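Local coordinates for protein hypothetical aspartyl-tRNA synthetase (Sulfolobus tokodaii, PDB 1WYD) that probably charges both tRNA(Asp) and tRNA(Asn) with L-aspartate, first activating the amino acid with ATP to form Asp-AMP, at residues Leu123-Gln128 with Ala132-Gln137; Trp24-Arg29 with Leu104-Lys109; Leu404-Thr409 with Lys415-Phe420; Ile37-Lys42 with Ser67-Arg72; Asn248-Ile253 with Pro269-Pro274. One frame throughout, in Å; residues are numbered along the deposited sequence.

Contact 1. Residues Leu123-Gln128 with Ala132-Gln137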
# COMPACT_ATOMS: atom_id res chain seq x y z
N LEU B 123 0.98 -24.59 2.68
CA LEU B 123 1.76 -25.61 2.06
C LEU B 123 1.79 -25.38 0.56
O LEU B 123 2.83 -25.51 -0.08
CB LEU B 123 1.23 -27.01 2.41
CG LEU B 123 1.52 -27.33 3.88
CD1 LEU B 123 0.75 -28.57 4.35
CD2 LEU B 123 3.01 -27.50 4.12
N ASP B 124 0.66 -24.99 0.00
CA ASP B 124 0.60 -24.69 -1.40
C ASP B 124 1.47 -23.48 -1.76
O ASP B 124 2.17 -23.53 -2.73
CB ASP B 124 -0.83 -24.45 -1.83
CG ASP B 124 -0.95 -24.27 -3.32
OD1 ASP B 124 -0.58 -25.21 -4.09
OD2 ASP B 124 -1.43 -23.22 -3.80
N LEU B 125 1.42 -22.42 -0.97
CA LEU B 125 2.19 -21.19 -1.21
C LEU B 125 3.69 -21.44 -1.13
O LEU B 125 4.47 -20.75 -1.81
CB LEU B 125 1.86 -20.14 -0.17
CG LEU B 125 0.90 -19.00 -0.50
CD1 LEU B 125 0.18 -19.15 -1.84
CD2 LEU B 125 -0.05 -18.78 0.70
N ARG B 126 4.07 -22.42 -0.29
CA ARG B 126 5.49 -22.75 -0.16
C ARG B 126 6.13 -23.33 -1.43
O ARG B 126 7.33 -23.45 -1.51
CB ARG B 126 5.75 -23.69 1.01
CG ARG B 126 5.67 -23.03 2.35
CD ARG B 126 5.92 -24.00 3.50
NE ARG B 126 5.70 -23.34 4.80
CZ ARG B 126 5.48 -24.00 5.96
NH1 ARG B 126 5.47 -25.35 6.03
NH2 ARG B 126 5.29 -23.31 7.06
N ARG B 127 5.31 -23.71 -2.41
CA ARG B 127 5.86 -24.37 -3.56
C ARG B 127 6.70 -23.33 -4.32
O ARG B 127 6.35 -22.15 -4.35
CB ARG B 127 4.76 -24.92 -4.45
CG ARG B 127 4.10 -26.20 -3.99
CD ARG B 127 3.18 -26.82 -5.03
NE ARG B 127 2.07 -25.90 -5.26
CZ ARG B 127 1.87 -25.16 -6.36
NH1 ARG B 127 2.70 -25.24 -7.43
NH2 ARG B 127 0.81 -24.36 -6.40
N GLN B 128 7.78 -23.78 -4.95
CA GLN B 128 8.67 -22.86 -5.70
C GLN B 128 7.88 -21.89 -6.55
O GLN B 128 8.01 -20.67 -6.41
CB GLN B 128 9.70 -23.64 -6.51
CG GLN B 128 10.86 -24.21 -5.68
CD GLN B 128 11.49 -23.17 -4.78
OE1 GLN B 128 12.27 -22.33 -5.25
NE2 GLN B 128 11.18 -23.22 -3.49
N ALA B 132 7.65 -17.83 -6.21
CA ALA B 132 8.10 -16.94 -7.30
C ALA B 132 7.07 -15.86 -7.62
O ALA B 132 7.40 -14.71 -7.93
CB ALA B 132 8.43 -17.75 -8.54
N VAL B 133 5.79 -16.24 -7.53
CA VAL B 133 4.70 -15.30 -7.75
C VAL B 133 4.73 -14.23 -6.67
O VAL B 133 4.61 -13.05 -6.95
CB VAL B 133 3.33 -16.03 -7.81
CG1 VAL B 133 2.20 -15.05 -8.08
CG2 VAL B 133 3.38 -17.08 -8.88
N ILE B 134 4.93 -14.65 -5.44
CA ILE B 134 4.86 -13.76 -4.30
C ILE B 134 6.01 -12.75 -4.42
O ILE B 134 5.85 -11.55 -4.20
CB ILE B 134 4.97 -14.61 -3.00
CG1 ILE B 134 3.71 -15.47 -2.85
CG2 ILE B 134 5.29 -13.72 -1.81
CD1 ILE B 134 3.69 -16.38 -1.60
N LYS B 135 7.16 -13.26 -4.81
CA LYS B 135 8.34 -12.42 -5.04
C LYS B 135 8.19 -11.41 -6.16
O LYS B 135 8.57 -10.25 -6.01
CB LYS B 135 9.59 -13.29 -5.20
CG LYS B 135 10.07 -13.80 -3.87
CD LYS B 135 11.36 -14.64 -3.94
CE LYS B 135 11.09 -16.06 -4.35
NZ LYS B 135 12.32 -16.93 -4.14
N ILE B 136 7.58 -11.81 -7.27
CA ILE B 136 7.45 -10.95 -8.45
C ILE B 136 6.49 -9.80 -8.20
O ILE B 136 6.72 -8.67 -8.68
CB ILE B 136 7.01 -11.77 -9.69
CG1 ILE B 136 8.20 -12.54 -10.27
CG2 ILE B 136 6.36 -10.91 -10.79
CD1 ILE B 136 7.81 -13.53 -11.36
N GLN B 137 5.39 -10.11 -7.50
CA GLN B 137 4.43 -9.10 -7.12
C GLN B 137 5.11 -7.98 -6.35
O GLN B 137 4.81 -6.82 -6.57
CB GLN B 137 3.29 -9.72 -6.26
CG GLN B 137 2.10 -8.80 -6.12
CD GLN B 137 0.88 -9.40 -5.39
OE1 GLN B 137 0.82 -9.42 -4.17
NE2 GLN B 137 -0.10 -9.83 -6.15
O HOH W 1 12.81 -19.41 -3.71
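Gln-128 and Ala-132 are joined through the backbone: Ala-132 N donates to Gln-128 O at 2.9 Å, the first-turn i to i+4 bond of helix 128-150, with the N-H meeting the carbonyl almost head-on (C=O...N angle 167°). Two residues on, the apolar contact is a single touch: Ile-134 sends CD1 to Leu-125 CG at 4.0 Å, the two side chains crossing at about a right angle. A water bridges the polar tips, accepting from Lys-135 NZ at 2.6 Å and giving a weak bond to Gln-128 OE1. The charged group lies within 123-128, where Arg-127 holds the N-cap position. Its NE and NH2 both grip Asp-124 OD1 side-on, NH2 at 2.8 Å, from the same face of the carboxylate, while Asp-124 OD2 pairs with Arg-121. Arg-126 reaches Gly-197 and Tyr-389 of the second subunit. The chemistry thus implies segments joined directly by one backbone bond and one apolar touch, with the salt bridge bracing the turn just before the second helix.

Contact 2. Residues Trp24-Arg29 with Leu104-Lys109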
# COMPACT_ATOMS: atom_id res chain seq x y z
N TRP B 24 13.40 -25.29 6.21
CA TRP B 24 12.42 -26.35 6.10
C TRP B 24 13.00 -27.59 5.43
O TRP B 24 13.70 -27.52 4.41
CB TRP B 24 11.20 -25.85 5.31
CG TRP B 24 10.32 -24.90 6.07
CD1 TRP B 24 9.27 -25.24 6.90
CD2 TRP B 24 10.42 -23.48 6.10
NE1 TRP B 24 8.71 -24.10 7.44
CE2 TRP B 24 9.39 -23.01 6.98
CE3 TRP B 24 11.25 -22.54 5.48
CZ2 TRP B 24 9.17 -21.65 7.21
CZ3 TRP B 24 11.03 -21.18 5.73
CH2 TRP B 24 10.00 -20.76 6.58
N VAL B 25 12.70 -28.73 6.02
CA VAL B 25 12.91 -30.03 5.41
C VAL B 25 12.04 -30.16 4.15
O VAL B 25 10.86 -30.50 4.23
CB VAL B 25 12.58 -31.14 6.40
CG1 VAL B 25 12.68 -32.53 5.74
CG2 VAL B 25 13.52 -31.03 7.65
N HIS B 26 12.67 -29.90 3.00
CA HIS B 26 12.02 -30.05 1.69
C HIS B 26 11.88 -31.51 1.20
O HIS B 26 10.82 -31.90 0.69
CB HIS B 26 12.82 -29.25 0.66
CG HIS B 26 12.08 -29.01 -0.61
ND1 HIS B 26 11.18 -27.97 -0.75
CD2 HIS B 26 12.10 -29.67 -1.79
CE1 HIS B 26 10.68 -28.01 -1.97
NE2 HIS B 26 11.20 -29.03 -2.61
N LEU B 27 12.97 -32.28 1.29
CA LEU B 27 12.99 -33.69 0.90
C LEU B 27 13.96 -34.43 1.77
O LEU B 27 14.88 -33.84 2.32
CB LEU B 27 13.45 -33.90 -0.55
CG LEU B 27 12.46 -33.74 -1.68
CD1 LEU B 27 13.24 -33.19 -2.89
CD2 LEU B 27 11.74 -35.06 -1.99
N LEU B 28 13.77 -35.74 1.82
CA LEU B 28 14.51 -36.62 2.70
C LEU B 28 14.72 -37.91 1.90
O LEU B 28 13.75 -38.61 1.56
CB LEU B 28 13.66 -36.87 3.96
CG LEU B 28 14.07 -36.50 5.40
CD1 LEU B 28 15.13 -35.38 5.53
CD2 LEU B 28 12.81 -36.20 6.27
N ARG B 29 15.98 -38.21 1.55
CA ARG B 29 16.29 -39.49 0.90
C ARG B 29 17.47 -40.17 1.58
O ARG B 29 18.28 -39.52 2.25
CB ARG B 29 16.50 -39.36 -0.62
CG ARG B 29 15.37 -38.63 -1.38
CD ARG B 29 14.10 -39.48 -1.69
NE ARG B 29 12.91 -38.63 -1.90
CZ ARG B 29 11.81 -38.99 -2.57
NH1 ARG B 29 11.72 -40.20 -3.10
NH2 ARG B 29 10.81 -38.15 -2.72
N LEU B 104 -0.58 -31.84 1.75
CA LEU B 104 -0.21 -31.28 0.45
C LEU B 104 1.29 -31.40 0.29
O LEU B 104 2.04 -31.10 1.21
CB LEU B 104 -0.67 -29.82 0.35
CG LEU B 104 -0.68 -29.17 -1.03
CD1 LEU B 104 -1.76 -28.10 -1.05
CD2 LEU B 104 0.71 -28.58 -1.43
N ASP B 105 1.72 -31.82 -0.90
CA ASP B 105 3.13 -32.01 -1.19
C ASP B 105 3.81 -30.76 -1.70
O ASP B 105 3.57 -30.32 -2.83
CB ASP B 105 3.33 -33.17 -2.18
CG ASP B 105 3.11 -34.53 -1.52
OD1 ASP B 105 3.53 -34.72 -0.34
OD2 ASP B 105 2.52 -35.47 -2.11
N VAL B 106 4.68 -30.19 -0.86
CA VAL B 106 5.36 -28.94 -1.21
C VAL B 106 6.31 -29.11 -2.42
O VAL B 106 6.61 -28.15 -3.13
CB VAL B 106 6.03 -28.30 0.04
CG1 VAL B 106 6.79 -27.05 -0.29
CG2 VAL B 106 4.96 -28.01 1.12
N SER B 107 6.76 -30.33 -2.65
CA SER B 107 7.60 -30.61 -3.82
C SER B 107 7.01 -31.59 -4.84
O SER B 107 7.70 -31.95 -5.80
CB SER B 107 8.99 -31.10 -3.40
OG SER B 107 8.91 -32.17 -2.48
N GLY B 108 5.76 -32.02 -4.64
CA GLY B 108 5.13 -33.03 -5.49
C GLY B 108 4.52 -32.68 -6.86
O GLY B 108 4.13 -33.60 -7.61
N LYS B 109 4.46 -31.39 -7.21
CA LYS B 109 3.68 -30.88 -8.36
C LYS B 109 2.17 -30.77 -8.08
O LYS B 109 1.62 -31.54 -7.27
CB LYS B 109 3.94 -31.67 -9.68
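His-26 reaches from strand 18-31 to Ser-107 in the loop that leads toward helix 114-118, and its imidazole does most of the touching. From CB the side chain runs to CG, which stands anti to the backbone N (chi1 -164°), and this swings the ring toward the loop. On one flank of the ring ND1 is hydrogen-bonded to Arg-40 NE of the adjacent strand 34-41. On the other, CD2 passes Ser-107 CB at 3.8 Å. CE1 also lies 3.8 Å from Ser-107 CB and, more loosely, near Val-106 CG1. At the tip NE2 comes within 3.1 Å of Ser-107 CB, a close packing contact in which the serine methylene approaches the ring obliquely. The strand is not regular here: His-26 and Leu-27 both face Ile-38, a classic beta bulge in the OB-fold domain, and the side chains of both bulge residues reach Ser-107. With an alanine in place of His-26, Arg-40 NE would probably lose its imidazole partner and a gap would open beside Ser-107 CB. Next along the strand, Leu-27 brings CG to 4.0 Å from Ser-107 OG. Val-106 also rests on Leu-123 of helix 121-125 and on Arg-40.

Contact 3. Residues Leu404-Thr409 with Lys415-Phe420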
# COMPACT_ATOMS: atom_id res chain seq x y z
N LEU B 404 -2.35 -7.63 -13.73
CA LEU B 404 -0.99 -7.29 -14.18
C LEU B 404 -0.09 -8.47 -13.91
O LEU B 404 0.83 -8.73 -14.65
CB LEU B 404 -0.44 -6.06 -13.45
CG LEU B 404 1.08 -5.80 -13.45
CD1 LEU B 404 1.66 -5.42 -14.89
CD2 LEU B 404 1.45 -4.75 -12.39
N MET B 405 -0.40 -9.23 -12.86
CA MET B 405 0.44 -10.38 -12.59
C MET B 405 0.42 -11.48 -13.68
O MET B 405 1.44 -12.17 -13.87
CB MET B 405 0.17 -10.91 -11.21
CG MET B 405 0.73 -10.00 -10.13
SD MET B 405 2.55 -10.11 -9.99
CE MET B 405 2.87 -11.79 -9.70
N VAL B 406 -0.71 -11.63 -14.39
CA VAL B 406 -0.83 -12.55 -15.51
C VAL B 406 0.20 -12.22 -16.59
O VAL B 406 0.87 -13.12 -17.14
CB VAL B 406 -2.21 -12.48 -16.16
CG1 VAL B 406 -2.26 -13.33 -17.42
CG2 VAL B 406 -3.30 -12.92 -15.16
N MET B 407 0.33 -10.93 -16.89
CA MET B 407 1.32 -10.46 -17.85
C MET B 407 2.75 -10.68 -17.32
O MET B 407 3.71 -10.81 -18.10
CB MET B 407 1.01 -8.97 -18.17
CG MET B 407 2.06 -8.26 -18.99
SD MET B 407 1.79 -6.48 -19.03
CE MET B 407 2.52 -6.22 -20.65
N LEU B 408 2.92 -10.75 -16.02
CA LEU B 408 4.27 -10.92 -15.47
C LEU B 408 4.66 -12.34 -15.07
O LEU B 408 5.80 -12.56 -14.65
CB LEU B 408 4.53 -9.98 -14.29
CG LEU B 408 4.29 -8.49 -14.50
CD1 LEU B 408 4.41 -7.85 -13.15
CD2 LEU B 408 5.38 -7.91 -15.46
N THR B 409 3.75 -13.31 -15.19
CA THR B 409 4.06 -14.67 -14.73
C THR B 409 3.61 -15.75 -15.68
O THR B 409 4.14 -16.85 -15.68
CB THR B 409 3.38 -14.92 -13.38
OG1 THR B 409 1.97 -14.67 -13.53
CG2 THR B 409 3.85 -13.90 -12.36
N LYS B 415 -6.88 -16.97 -8.90
CA LYS B 415 -6.89 -17.64 -7.59
C LYS B 415 -5.57 -18.34 -7.42
O LYS B 415 -5.26 -18.83 -6.36
CB LYS B 415 -8.02 -18.67 -7.51
CG LYS B 415 -9.39 -18.13 -7.88
CD LYS B 415 -10.20 -19.24 -8.59
CE LYS B 415 -10.70 -20.26 -7.58
NZ LYS B 415 -11.68 -21.16 -8.24
N GLU B 416 -4.82 -18.41 -8.50
CA GLU B 416 -3.47 -18.89 -8.40
C GLU B 416 -2.45 -17.76 -8.15
O GLU B 416 -1.30 -18.03 -7.83
CB GLU B 416 -3.13 -19.66 -9.66
CG GLU B 416 -4.14 -20.71 -10.02
CD GLU B 416 -3.47 -22.02 -10.34
OE1 GLU B 416 -2.34 -22.01 -10.92
OE2 GLU B 416 -4.10 -23.06 -10.02
N ILE B 417 -2.88 -16.51 -8.26
CA ILE B 417 -1.97 -15.38 -8.01
C ILE B 417 -2.20 -14.82 -6.59
O ILE B 417 -1.24 -14.57 -5.84
CB ILE B 417 -2.12 -14.31 -9.13
CG1 ILE B 417 -1.44 -14.80 -10.42
CG2 ILE B 417 -1.52 -12.97 -8.71
CD1 ILE B 417 -2.01 -14.28 -11.76
N VAL B 418 -3.47 -14.66 -6.22
CA VAL B 418 -3.78 -14.04 -4.95
C VAL B 418 -3.68 -15.12 -3.87
O VAL B 418 -4.41 -16.13 -3.91
CB VAL B 418 -5.15 -13.34 -4.99
CG1 VAL B 418 -5.57 -12.84 -3.62
CG2 VAL B 418 -5.13 -12.23 -6.01
N PRO B 419 -2.82 -14.91 -2.87
CA PRO B 419 -2.54 -15.96 -1.91
C PRO B 419 -3.82 -16.26 -1.10
O PRO B 419 -4.05 -17.42 -0.81
CB PRO B 419 -1.46 -15.35 -1.02
CG PRO B 419 -1.04 -14.23 -1.65
CD PRO B 419 -2.18 -13.65 -2.47
N PHE B 420 -4.67 -15.27 -0.83
CA PHE B 420 -5.93 -15.57 -0.10
C PHE B 420 -7.14 -14.99 -0.76
O PHE B 420 -7.62 -13.95 -0.37
CB PHE B 420 -5.84 -15.08 1.34
CG PHE B 420 -4.76 -15.77 2.11
CD1 PHE B 420 -3.61 -15.10 2.46
CD2 PHE B 420 -4.88 -17.11 2.45
CE1 PHE B 420 -2.59 -15.75 3.14
CE2 PHE B 420 -3.87 -17.77 3.13
CZ PHE B 420 -2.72 -17.09 3.46
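Ile-417 packs against one side of helix 401-409 by apolar contact alone, and no hydrogen bond crosses. Its two branches divide the work. CG2 sits 3.7 Å from Met-405 CB and also touches Met-405 CG, while CD1, at the end of the longer branch, reaches Val-406 CG2 at 3.9 Å, the side chains meeting at about a right angle. CG2 stands anti to the backbone N and CG1 anti to the carbonyl carbon (chi1 -74°), which splays the branches toward Met-405 and Val-406 respectively. Cutting Ile-417 back to an alanine is likely to open a gap beside Met-405 and Val-406, since CG2 and CD1 make these contacts. Within 404-409, Thr-409 OG1 donates to Met-405 O at 2.6 Å, from above the carbonyl plane; the hydroxyl is also bonded to Ile-411 N. Strand 394-400 and helix 401-409, with Arg-403 among the predicted ATP-binding residues, match motif 3 of class II synthetases, and the Ile-417 side chain lies about 4 Å from that of Ala-402, another of them. Helix 128-150 packs against Met-405 through Val-133, Ile-136 and Gln-137, helix 235-256 against Leu-404 and Leu-408, and Pro-419 meets Leu-125 of helix 121-125.

Contact 4. Residues Ile37-Lys42 with Ser67-Arg72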
# COMPACT_ATOMS: atom_id res chain seq x y z
N ILE B 37 19.32 -34.44 3.04
CA ILE B 37 18.22 -33.52 3.30
C ILE B 37 18.29 -32.37 2.33
O ILE B 37 19.24 -31.61 2.39
CB ILE B 37 18.28 -32.98 4.76
CG1 ILE B 37 18.54 -34.10 5.77
CG2 ILE B 37 16.98 -32.26 5.10
CD1 ILE B 37 18.74 -33.61 7.16
N ILE B 38 17.30 -32.23 1.44
CA ILE B 38 17.13 -30.98 0.73
C ILE B 38 16.44 -30.02 1.72
O ILE B 38 15.31 -30.27 2.20
CB ILE B 38 16.35 -31.12 -0.61
CG1 ILE B 38 16.92 -32.19 -1.56
CG2 ILE B 38 16.27 -29.78 -1.36
CD1 ILE B 38 18.43 -32.23 -1.74
N LEU B 39 17.14 -28.95 2.05
CA LEU B 39 16.63 -27.91 2.93
C LEU B 39 16.15 -26.74 2.10
O LEU B 39 16.69 -26.48 1.00
CB LEU B 39 17.71 -27.47 3.92
CG LEU B 39 17.33 -26.48 5.02
CD1 LEU B 39 16.54 -27.17 6.13
CD2 LEU B 39 18.61 -25.88 5.56
N ARG B 40 15.13 -26.03 2.60
CA ARG B 40 14.57 -24.85 1.93
C ARG B 40 14.56 -23.67 2.87
O ARG B 40 14.16 -23.81 4.03
CB ARG B 40 13.13 -25.10 1.48
CG ARG B 40 12.59 -23.95 0.66
CD ARG B 40 11.09 -23.92 0.49
NE ARG B 40 10.56 -25.25 0.64
CZ ARG B 40 9.71 -25.59 1.60
NH1 ARG B 40 9.26 -24.66 2.44
NH2 ARG B 40 9.31 -26.86 1.70
N ASP B 41 15.00 -22.52 2.37
CA ASP B 41 14.94 -21.23 3.07
C ASP B 41 14.50 -20.23 2.03
O ASP B 41 14.23 -20.63 0.88
CB ASP B 41 16.26 -20.85 3.79
CG ASP B 41 17.40 -20.35 2.84
OD1 ASP B 41 18.54 -20.21 3.34
OD2 ASP B 41 17.27 -20.06 1.64
N LYS B 42 14.41 -18.96 2.40
CA LYS B 42 13.83 -17.98 1.46
C LYS B 42 14.68 -17.79 0.18
O LYS B 42 14.16 -17.32 -0.82
CB LYS B 42 13.48 -16.65 2.18
CG LYS B 42 14.50 -15.54 2.02
CD LYS B 42 14.27 -14.33 2.93
CE LYS B 42 13.40 -13.26 2.27
NZ LYS B 42 14.08 -12.52 1.16
N SER B 67 9.07 -29.84 8.60
CA SER B 67 9.68 -29.46 9.88
C SER B 67 10.73 -28.38 9.69
O SER B 67 11.42 -28.28 8.65
CB SER B 67 10.34 -30.64 10.53
OG SER B 67 9.42 -31.70 10.67
N VAL B 68 10.84 -27.54 10.71
CA VAL B 68 11.76 -26.43 10.66
C VAL B 68 13.00 -26.81 11.44
O VAL B 68 12.91 -27.18 12.62
CB VAL B 68 11.11 -25.17 11.24
CG1 VAL B 68 12.09 -24.05 11.34
CG2 VAL B 68 9.85 -24.78 10.43
N ILE B 69 14.16 -26.75 10.78
CA ILE B 69 15.39 -27.12 11.45
C ILE B 69 16.49 -26.07 11.36
O ILE B 69 16.48 -25.19 10.50
CB ILE B 69 15.94 -28.56 11.00
CG1 ILE B 69 16.50 -28.57 9.56
CG2 ILE B 69 14.93 -29.63 11.19
CD1 ILE B 69 17.17 -29.88 9.19
N GLN B 70 17.42 -26.18 12.30
CA GLN B 70 18.71 -25.51 12.30
C GLN B 70 19.73 -26.58 11.97
O GLN B 70 19.71 -27.67 12.56
CB GLN B 70 19.00 -25.02 13.70
CG GLN B 70 19.51 -23.62 13.80
CD GLN B 70 19.69 -23.19 15.25
OE1 GLN B 70 20.45 -22.26 15.54
NE2 GLN B 70 18.98 -23.85 16.16
N VAL B 71 20.61 -26.30 11.02
CA VAL B 71 21.73 -27.22 10.75
C VAL B 71 23.11 -26.53 10.69
O VAL B 71 23.35 -25.64 9.88
CB VAL B 71 21.44 -28.17 9.52
CG1 VAL B 71 21.08 -27.38 8.26
CG2 VAL B 71 22.61 -29.08 9.26
N ARG B 72 23.98 -26.95 11.59
CA ARG B 72 25.39 -26.56 11.60
C ARG B 72 26.24 -27.68 10.99
O ARG B 72 26.17 -28.83 11.43
CB ARG B 72 25.82 -26.31 13.04
CG ARG B 72 27.31 -26.05 13.22
CD ARG B 72 27.66 -25.49 14.60
NE ARG B 72 27.58 -26.52 15.63
CZ ARG B 72 28.42 -27.56 15.74
NH1 ARG B 72 29.43 -27.73 14.88
NH2 ARG B 72 28.25 -28.44 16.72
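Leu-39 meets Ile-69 and Val-71 inside the OB-fold domain, whose curled sheet brings strands 34-41 and 68-77 face to face although they are not paired with each other; strand 18-31 pairs antiparallel with both. No hydrogen bond crosses, and the nearest CA atoms, of Leu-39 and Ile-69, are 8.6 Å apart, so the contact is made by side chains across the barrel interior. Along the first strand, Ile-37 points inward and packs on Val-48 and Val-50 of strand 44-50, and its backbone is bonded to Val-48. Ile-38 turns to the other side, against His-26 and Leu-45. Leu-39 faces inward again and carries the contact, also resting on Trp-21. Its CG is anti to the backbone N (chi1 -174°), which extends the two methyls toward strand 68-77: CD1 goes to Ile-69, CD2 to Val-71. Arg-40, buried, turns off this core, its NH2 in a salt bridge with Glu-66. Asp-41 bonds to Thr-43 and Gly-44 through OD2, and Lys-42 reaches Glu-200 and Gly-152 of the second subunit. On the opposing strand Ile-69 and Val-71 share Ile-92 of strand 91-94 as a neighbour. Leu-39 and Val-71 slide past each other in opposite directions, CD2 to CG1 at 4.0 Å, while Leu-39 CD1 lies 3.7 Å from Ile-69 CG1.

Contact 5. Residues Asn248-Ile253 with Pro269-Pro274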
# COMPACT_ATOMS: atom_id res chain seq x y z
N ASN B 248 9.23 -0.11 -16.83
CA ASN B 248 10.15 -0.29 -15.71
C ASN B 248 9.83 -1.56 -14.91
O ASN B 248 10.74 -2.20 -14.32
CB ASN B 248 10.15 0.95 -14.82
CG ASN B 248 11.17 0.90 -13.73
OD1 ASN B 248 12.37 0.79 -14.00
ND2 ASN B 248 10.71 1.03 -12.46
N ILE B 249 8.54 -1.92 -14.92
CA ILE B 249 8.04 -3.12 -14.28
C ILE B 249 8.64 -4.35 -14.96
O ILE B 249 9.35 -5.10 -14.34
CB ILE B 249 6.45 -3.16 -14.25
CG1 ILE B 249 5.92 -2.16 -13.23
CG2 ILE B 249 5.96 -4.52 -13.85
CD1 ILE B 249 4.45 -1.99 -13.24
N VAL B 250 8.35 -4.55 -16.24
CA VAL B 250 8.88 -5.73 -16.92
C VAL B 250 10.41 -5.78 -16.89
O VAL B 250 11.02 -6.86 -16.67
CB VAL B 250 8.33 -5.86 -18.34
CG1 VAL B 250 6.78 -5.90 -18.33
CG2 VAL B 250 8.80 -4.73 -19.18
N LYS B 251 11.04 -4.61 -17.02
CA LYS B 251 12.50 -4.53 -16.90
C LYS B 251 12.98 -4.99 -15.52
O LYS B 251 13.99 -5.69 -15.42
CB LYS B 251 12.99 -3.11 -17.19
CG LYS B 251 14.50 -2.98 -17.42
CD LYS B 251 14.92 -1.51 -17.41
CE LYS B 251 16.38 -1.33 -17.87
NZ LYS B 251 17.11 -0.38 -16.97
N THR B 252 12.29 -4.60 -14.46
CA THR B 252 12.69 -5.05 -13.12
C THR B 252 12.52 -6.56 -12.94
O THR B 252 13.36 -7.24 -12.32
CB THR B 252 11.95 -4.26 -12.03
OG1 THR B 252 12.20 -2.85 -12.18
CG2 THR B 252 12.51 -4.60 -10.67
N ILE B 253 11.42 -7.10 -13.46
CA ILE B 253 11.16 -8.52 -13.33
C ILE B 253 12.27 -9.25 -14.08
O ILE B 253 12.89 -10.14 -13.52
CB ILE B 253 9.76 -8.91 -13.88
CG1 ILE B 253 8.64 -8.04 -13.30
CG2 ILE B 253 9.50 -10.39 -13.65
CD1 ILE B 253 8.64 -7.86 -11.77
N PRO B 269 6.08 -10.00 -21.84
CA PRO B 269 6.21 -9.35 -23.16
C PRO B 269 7.21 -8.19 -23.13
O PRO B 269 7.50 -7.67 -22.05
CB PRO B 269 4.80 -8.82 -23.43
CG PRO B 269 4.20 -8.77 -22.08
CD PRO B 269 4.70 -9.97 -21.35
N GLU B 270 7.74 -7.82 -24.30
CA GLU B 270 8.39 -6.53 -24.48
C GLU B 270 7.33 -5.45 -24.45
O GLU B 270 6.23 -5.61 -25.01
CB GLU B 270 9.15 -6.48 -25.84
N VAL B 271 7.68 -4.36 -23.77
CA VAL B 271 6.91 -3.13 -23.81
C VAL B 271 7.60 -2.20 -24.81
O VAL B 271 8.60 -1.54 -24.50
CB VAL B 271 6.78 -2.45 -22.40
CG1 VAL B 271 6.01 -1.13 -22.51
CG2 VAL B 271 6.09 -3.39 -21.37
N LYS B 272 7.05 -2.21 -26.03
CA LYS B 272 7.50 -1.33 -27.10
C LYS B 272 6.77 0.00 -26.93
O LYS B 272 5.58 0.02 -26.56
CB LYS B 272 7.20 -1.97 -28.48
N ILE B 273 7.49 1.10 -27.12
CA ILE B 273 6.97 2.45 -26.92
C ILE B 273 7.03 3.18 -28.25
O ILE B 273 8.12 3.38 -28.80
CB ILE B 273 7.81 3.20 -25.83
CG1 ILE B 273 7.65 2.53 -24.45
CG2 ILE B 273 7.45 4.70 -25.78
CD1 ILE B 273 8.77 2.87 -23.41
N PRO B 274 5.88 3.60 -28.77
CA PRO B 274 4.60 3.50 -28.05
C PRO B 274 3.95 2.13 -28.17
O PRO B 274 4.26 1.36 -29.11
CB PRO B 274 3.73 4.55 -28.74
CG PRO B 274 4.27 4.64 -30.15
CD PRO B 274 5.71 4.16 -30.13
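Val-250 and Val-271 form the centre of this contact, each turning its CB toward the other segment. Val-271 CG2 is set against both methyls of the helix valine, 3.7 Å from Val-250 CG2 and 4.0 Å from Val-250 CG1, and the two side chains meet at a slant. Because Val-271 CG1 stands anti to its backbone N (chi1 178°), CG2 is the branch that reaches the helix. Val-250 CG1 also lies loosely beside Pro-269 O, 4.2 Å away. No hydrogen bond joins the segments: this is plain structural packing of a loop on a helix of the class II catalytic domain. Behind this first shell the helix carries its own regular bonding: Asn-248 O accepts from Thr-252 N at 2.9 Å and from Thr-252 OG1 at 2.7 Å, the two donors arriving from opposite faces of the carbonyl plane. This ties the threonine hydroxyl back to the preceding turn. Asn-248 ND2 in turn bonds to Glu-146 and to Ala-143 O, fastening helix 235-256 to helix 128-150. The loop 269-274 lies between helix 258-264 and strand 276-279, and helix 401-409 fits alongside both segments, Leu-408 packing on Val-250 and Met-407 on Pro-269.

In the fold
Contacts 2 and 4 share the OB-fold sheet, with centres 12 Å apart, and contact 4 is nested in the loop that contact 2 closes. Contact 1 connects this domain to the catalytic one: Arg-126 CD lies 3.6 Å from Arg-40 NH1 of contact 4, and Arg-127 CG touches the connecting loop of contact 2, 3.3 Å from Val-106 O. Its helix then leads to contact 3, centres 10 Å apart, where Val-133 O meets Met-405 CE at 3.5 Å. Contact 5 lies beyond, its centre 18 Å from that of contact 3. Contact 3 lies nearest the predicted ATP site; in contact 1 the Ile-134 side chain is about 10 Å from that of Leu-401, and contacts 2 and 4 lie away from the known or predicted sites.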